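Local coordinates for dimethyladenosine transferase, putative (Plasmodium falciparum, PDB 2H1R), which probably transfers methyl groups from S-adenosyl-L-methionine to adenines of ribosomal RNA, as a member of the rRNA adenine N(6)-methyltransferase family, at residues V152-L166 and R273-L285. Numbering follows the deposited sequence.
Sequences VGDSNYSRLTINVKL and RSINLDENDFLKL
Tyr157 is the place to start: with CG anti to the backbone N (chi1 180°), its ring reaches across to the 273-285 chain, and its OH donates to Leu277 O at 2.7 Å. That carbonyl oxygen sits at the ring edge, in plane, while Val152 CA lies over the centre of one face, 3.6 Å above it. Beside it Ile162 CD1 touches both Leu277 O, at 3.5 Å, and Phe282 CE2, at 3.6 Å; the Ile162 and Phe282 side chains meet at about a right angle. Ile275 packs its CD1 on the loop before the helix, 3.4 Å from Asp154 O and against Ser155 CA. Phe216 of helix 205-216 packs on Ile162, and Trp208 on Phe282 and Leu166. Here the Rossmann-like methyltransferase domain meets the helical C-terminal part of the chain: helix 159-166 leads directly into 168-176, an outermost strand of the central sheet, and crosses helix 279-285 at -86°. A capping box starts the latter helix: Asp278 N donates to the anti lone pair of Asp281 OD2, and Asp281 N returns a bond to Asp278 OD1, nearly along its C-O axis. Toward the outside the grip slackens. Lys165, bent at chi3 (81°), brings NZ to a long salt bridge with Glu279 OE1, 3.6 Å, and a weak bond to Tyr157 OH. At the exposed end the backbones approach closely, Gly153 CA lying 3.3 Å from Asn276 OD1; Gly153 N makes a weak, bent bond to Ile275 O, and a water bridges Gly153 O and Asn276 OD1.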
loop_
_atom_site.group_PDB
_atom_site.type_symbol
_atom_site.label_atom_id
_atom_site.label_comp_id
_atom_site.label_asym_id
_atom_site.label_seq_id
_atom_site.Cartn_x
_atom_site.Cartn_y
_atom_site.Cartn_z
ATOM N N VAL A 152 1.995 -15.391 -5.083
ATOM C CA VAL A 152 0.700 -15.689 -5.723
ATOM C C VAL A 152 0.362 -17.170 -5.494
ATOM O O VAL A 152 1.224 -18.042 -5.638
ATOM C CB VAL A 152 0.714 -15.319 -7.204
ATOM C CG1 VAL A 152 1.802 -16.055 -7.939
ATOM C CG2 VAL A 152 -0.668 -15.572 -7.897
ATOM N N GLY A 153 -0.864 -17.439 -5.078
ATOM C CA GLY A 153 -1.296 -18.816 -4.871
ATOM C C GLY A 153 -1.066 -19.342 -3.449
ATOM O O GLY A 153 -1.683 -20.343 -3.082
ATOM N N ASP A 154 -0.222 -18.679 -2.646
ATOM C CA ASP A 154 -0.065 -19.015 -1.183
ATOM C C ASP A 154 -1.277 -18.552 -0.410
ATOM O O ASP A 154 -1.944 -17.578 -0.812
ATOM C CB ASP A 154 1.228 -18.449 -0.569
ATOM C CG ASP A 154 2.519 -19.122 -1.101
ATOM O OD1 ASP A 154 2.464 -20.106 -1.872
ATOM O OD2 ASP A 154 3.627 -18.680 -0.702
ATOM N N SER A 155 -1.622 -19.248 0.687
ATOM C CA SER A 155 -2.865 -18.935 1.385
ATOM C C SER A 155 -2.858 -17.578 2.081
ATOM O O SER A 155 -3.925 -17.075 2.429
ATOM C CB SER A 155 -3.249 -20.037 2.386
ATOM O OG SER A 155 -3.523 -21.243 1.690
ATOM N N ASN A 156 -1.682 -16.999 2.283
ATOM C CA ASN A 156 -1.616 -15.634 2.915
ATOM C C ASN A 156 -1.593 -14.518 1.840
ATOM O O ASN A 156 -1.407 -13.334 2.153
ATOM C CB ASN A 156 -0.407 -15.481 3.877
ATOM C CG ASN A 156 0.921 -15.592 3.158
ATOM O OD1 ASN A 156 1.031 -16.228 2.098
ATOM N ND2 ASN A 156 1.958 -14.951 3.721
ATOM N N TYR A 157 -1.801 -14.884 0.590
ATOM C CA TYR A 157 -1.849 -13.892 -0.524
ATOM C C TYR A 157 -3.239 -13.270 -0.528
ATOM O O TYR A 157 -4.222 -13.983 -0.479
ATOM C CB TYR A 157 -1.531 -14.630 -1.813
ATOM C CG TYR A 157 -1.529 -13.832 -3.096
ATOM C CD1 TYR A 157 -0.494 -12.944 -3.387
ATOM C CD2 TYR A 157 -2.551 -13.997 -4.030
ATOM C CE1 TYR A 157 -0.451 -12.248 -4.616
ATOM C CE2 TYR A 157 -2.519 -13.319 -5.245
ATOM C CZ TYR A 157 -1.487 -12.417 -5.509
ATOM O OH TYR A 157 -1.466 -11.738 -6.715
ATOM N N SER A 158 -3.322 -11.931 -0.546
ATOM C CA SER A 158 -4.601 -11.267 -0.241
ATOM C C SER A 158 -4.801 -9.990 -1.077
ATOM O O SER A 158 -3.924 -9.629 -1.901
ATOM C CB SER A 158 -4.702 -10.952 1.257
ATOM O OG SER A 158 -3.831 -9.871 1.585
ATOM N N ARG A 159 -5.944 -9.347 -0.865
ATOM C CA ARG A 159 -6.245 -8.054 -1.522
ATOM C C ARG A 159 -5.137 -7.041 -1.190
ATOM O O ARG A 159 -4.672 -6.331 -2.074
ATOM C CB ARG A 159 -7.589 -7.547 -1.051
ATOM C CG ARG A 159 -8.024 -6.207 -1.698
ATOM C CD ARG A 159 -9.408 -5.825 -1.251
ATOM N NE ARG A 159 -9.576 -5.951 0.199
ATOM C CZ ARG A 159 -9.405 -4.955 1.063
ATOM N NH1 ARG A 159 -9.558 -5.175 2.362
ATOM N NH2 ARG A 159 -9.093 -3.735 0.639
ATOM N N LEU A 160 -4.665 -7.031 0.057
ATOM C CA LEU A 160 -3.534 -6.155 0.432
ATOM C C LEU A 160 -2.361 -6.348 -0.485
ATOM O O LEU A 160 -1.795 -5.370 -1.025
ATOM C CB LEU A 160 -3.064 -6.435 1.875
ATOM C CG LEU A 160 -1.654 -5.925 2.232
ATOM C CD1 LEU A 160 -1.630 -4.380 2.232
ATOM C CD2 LEU A 160 -1.181 -6.481 3.595
ATOM N N THR A 161 -1.962 -7.613 -0.658
ATOM C CA THR A 161 -0.839 -7.957 -1.502
ATOM C C THR A 161 -0.977 -7.449 -2.911
ATOM O O THR A 161 -0.015 -6.888 -3.468
ATOM C CB THR A 161 -0.568 -9.503 -1.578
ATOM O OG1 THR A 161 -0.758 -10.105 -0.286
ATOM C CG2 THR A 161 0.818 -9.737 -2.082
ATOM N N ILE A 162 -2.143 -7.646 -3.515
ATOM C CA ILE A 162 -2.295 -7.215 -4.898
ATOM C C ILE A 162 -2.310 -5.676 -5.004
ATOM O O ILE A 162 -1.696 -5.134 -5.918
ATOM C CB ILE A 162 -3.502 -7.868 -5.600
ATOM C CG1 ILE A 162 -3.304 -9.379 -5.678
ATOM C CG2 ILE A 162 -3.634 -7.358 -7.052
ATOM C CD1 ILE A 162 -4.440 -10.144 -6.465
ATOM N N ASN A 163 -2.971 -5.004 -4.069
ATOM C CA ASN A 163 -2.917 -3.516 -3.980
ATOM C C ASN A 163 -1.515 -2.976 -3.973
ATOM O O ASN A 163 -1.142 -2.115 -4.812
ATOM C CB ASN A 163 -3.705 -3.009 -2.795
ATOM C CG ASN A 163 -5.179 -2.934 -3.096
ATOM O OD1 ASN A 163 -5.556 -2.757 -4.240
ATOM N ND2 ASN A 163 -6.006 -3.093 -2.104
ATOM N N VAL A 164 -0.697 -3.536 -3.090
ATOM C CA VAL A 164 0.721 -3.159 -3.000
ATOM C C VAL A 164 1.470 -3.386 -4.315
ATOM O O VAL A 164 2.240 -2.496 -4.783
ATOM C CB VAL A 164 1.402 -3.900 -1.807
ATOM C CG1 VAL A 164 2.907 -3.647 -1.776
ATOM C CG2 VAL A 164 0.813 -3.421 -0.522
ATOM N N LYS A 165 1.254 -4.553 -4.922
ATOM C CA LYS A 165 1.951 -4.938 -6.121
ATOM C C LYS A 165 1.535 -4.044 -7.310
ATOM O O LYS A 165 2.341 -3.793 -8.218
ATOM C CB LYS A 165 1.648 -6.397 -6.469
ATOM C CG LYS A 165 2.405 -7.458 -5.624
ATOM C CD LYS A 165 1.827 -8.844 -5.855
ATOM C CE LYS A 165 2.374 -9.463 -7.153
ATOM N NZ LYS A 165 1.543 -10.668 -7.537
ATOM N N LEU A 166 0.286 -3.601 -7.305
ATOM C CA LEU A 166 -0.180 -2.756 -8.395
ATOM C C LEU A 166 0.550 -1.431 -8.332
ATOM O O LEU A 166 1.038 -0.953 -9.349
ATOM C CB LEU A 166 -1.694 -2.516 -8.343
ATOM C CG LEU A 166 -2.151 -1.510 -9.436
ATOM C CD1 LEU A 166 -1.897 -2.064 -10.790
ATOM C CD2 LEU A 166 -3.589 -1.171 -9.313
ATOM N N ARG A 273 -9.215 -18.803 -9.960
ATOM C CA ARG A 273 -9.523 -18.420 -8.573
ATOM C C ARG A 273 -8.676 -17.219 -8.217
ATOM O O ARG A 273 -7.532 -17.124 -8.656
ATOM C CB ARG A 273 -9.213 -19.587 -7.620
ATOM C CG ARG A 273 -10.039 -20.829 -8.023
ATOM C CD ARG A 273 -9.401 -22.103 -7.566
ATOM N NE ARG A 273 -10.059 -23.268 -8.185
ATOM C CZ ARG A 273 -11.166 -23.838 -7.749
ATOM N NH1 ARG A 273 -11.676 -24.875 -8.407
ATOM N NH2 ARG A 273 -11.798 -23.384 -6.689
ATOM N N SER A 274 -9.237 -16.285 -7.452
ATOM C CA SER A 274 -8.566 -14.992 -7.263
ATOM C C SER A 274 -7.211 -15.134 -6.618
ATOM O O SER A 274 -6.262 -14.477 -7.011
ATOM C CB SER A 274 -9.431 -14.066 -6.419
ATOM O OG SER A 274 -10.641 -13.860 -7.095
ATOM N N ILE A 275 -7.094 -16.081 -5.682
ATOM C CA ILE A 275 -5.808 -16.363 -5.056
ATOM C C ILE A 275 -4.676 -16.697 -6.018
ATOM O O ILE A 275 -3.503 -16.524 -5.674
ATOM C CB ILE A 275 -5.963 -17.471 -3.966
ATOM C CG1 ILE A 275 -4.893 -17.279 -2.866
ATOM C CG2 ILE A 275 -6.000 -18.881 -4.643
ATOM C CD1 ILE A 275 -5.178 -18.016 -1.635
ATOM N N ASN A 276 -5.000 -17.174 -7.228
ATOM C CA ASN A 276 -3.957 -17.530 -8.229
ATOM C C ASN A 276 -3.753 -16.446 -9.282
ATOM O O ASN A 276 -2.976 -16.613 -10.204
ATOM C CB ASN A 276 -4.325 -18.868 -8.911
ATOM C CG ASN A 276 -4.357 -20.018 -7.908
ATOM O OD1 ASN A 276 -3.532 -20.037 -7.012
ATOM N ND2 ASN A 276 -5.312 -20.918 -8.031
ATOM N N LEU A 277 -4.443 -15.323 -9.116
ATOM C CA LEU A 277 -4.327 -14.244 -10.107
ATOM C C LEU A 277 -3.445 -13.080 -9.606
ATOM O O LEU A 277 -3.251 -12.869 -8.393
ATOM C CB LEU A 277 -5.718 -13.751 -10.562
ATOM C CG LEU A 277 -6.681 -14.744 -11.188
ATOM C CD1 LEU A 277 -7.998 -14.064 -11.317
ATOM C CD2 LEU A 277 -6.227 -15.286 -12.549
ATOM N N ASP A 278 -2.862 -12.347 -10.553
ATOM C CA ASP A 278 -2.032 -11.224 -10.152
ATOM C C ASP A 278 -2.626 -9.917 -10.657
ATOM O O ASP A 278 -3.715 -9.903 -11.260
ATOM C CB ASP A 278 -0.592 -11.415 -10.624
ATOM C CG ASP A 278 -0.460 -11.449 -12.143
ATOM O OD1 ASP A 278 -1.261 -10.815 -12.886
ATOM O OD2 ASP A 278 0.465 -12.112 -12.629
ATOM N N GLU A 279 -1.890 -8.824 -10.451
ATOM C CA GLU A 279 -2.444 -7.495 -10.734
ATOM C C GLU A 279 -2.755 -7.326 -12.213
ATOM O O GLU A 279 -3.667 -6.602 -12.558
ATOM C CB GLU A 279 -1.494 -6.384 -10.270
ATOM C CG GLU A 279 -0.265 -6.239 -11.117
ATOM C CD GLU A 279 0.925 -7.011 -10.566
ATOM O OE1 GLU A 279 0.705 -8.028 -9.856
ATOM O OE2 GLU A 279 2.086 -6.589 -10.864
ATOM N N ASN A 280 -1.969 -7.962 -13.081
ATOM C CA ASN A 280 -2.257 -7.927 -14.504
ATOM C C ASN A 280 -3.584 -8.570 -14.887
ATOM O O ASN A 280 -4.266 -8.132 -15.832
ATOM C CB ASN A 280 -1.120 -8.538 -15.296
ATOM C CG ASN A 280 0.112 -7.654 -15.289
ATOM O OD1 ASN A 280 0.015 -6.445 -15.524
ATOM N ND2 ASN A 280 1.270 -8.237 -14.993
ATOM N N ASP A 281 -3.937 -9.635 -14.181
ATOM C CA ASP A 281 -5.214 -10.281 -14.436
ATOM C C ASP A 281 -6.329 -9.368 -14.017
ATOM O O ASP A 281 -7.320 -9.232 -14.735
ATOM C CB ASP A 281 -5.306 -11.601 -13.661
ATOM C CG ASP A 281 -4.257 -12.610 -14.114
ATOM O OD1 ASP A 281 -4.190 -12.890 -15.319
ATOM O OD2 ASP A 281 -3.474 -13.112 -13.284
ATOM N N PHE A 282 -6.191 -8.754 -12.856
ATOM C CA PHE A 282 -7.268 -7.914 -12.350
ATOM C C PHE A 282 -7.416 -6.608 -13.128
ATOM O O PHE A 282 -8.518 -6.078 -13.231
ATOM C CB PHE A 282 -7.097 -7.660 -10.868
ATOM C CG PHE A 282 -7.577 -8.808 -10.045
ATOM C CD1 PHE A 282 -8.941 -9.007 -9.884
ATOM C CD2 PHE A 282 -6.668 -9.697 -9.469
ATOM C CE1 PHE A 282 -9.417 -10.114 -9.131
ATOM C CE2 PHE A 282 -7.127 -10.823 -8.741
ATOM C CZ PHE A 282 -8.515 -11.011 -8.569
ATOM N N LEU A 283 -6.307 -6.098 -13.650
ATOM C CA LEU A 283 -6.365 -4.890 -14.525
ATOM C C LEU A 283 -7.155 -5.182 -15.793
ATOM O O LEU A 283 -7.988 -4.344 -16.219
ATOM C CB LEU A 283 -4.930 -4.470 -14.893
ATOM C CG LEU A 283 -4.172 -3.634 -13.851
ATOM C CD1 LEU A 283 -2.710 -3.502 -14.314
ATOM C CD2 LEU A 283 -4.794 -2.246 -13.599
ATOM N N LYS A 284 -6.955 -6.378 -16.375
ATOM C CA LYS A 284 -7.727 -6.812 -17.555
ATOM C C LYS A 284 -9.207 -6.964 -17.260
ATOM O O LYS A 284 -10.057 -6.531 -18.043
ATOM C CB LYS A 284 -7.256 -8.169 -18.067
ATOM C CG LYS A 284 -6.094 -8.150 -18.954
ATOM C CD LYS A 284 -5.796 -9.587 -19.424
ATOM N N LEU A 285 -9.519 -7.591 -16.120
ATOM C CA LEU A 285 -10.901 -7.752 -15.683
ATOM C C LEU A 285 -11.606 -6.401 -15.473
ATOM O O LEU A 285 -12.762 -6.193 -15.909
ATOM C CB LEU A 285 -10.904 -8.539 -14.369
ATOM C CG LEU A 285 -12.141 -9.275 -13.897
ATOM C CD1 LEU A 285 -12.616 -10.238 -14.990
ATOM C CD2 LEU A 285 -11.798 -10.051 -12.566
HETATM O O HOH W 1 -3.182 -21.708 -4.852
#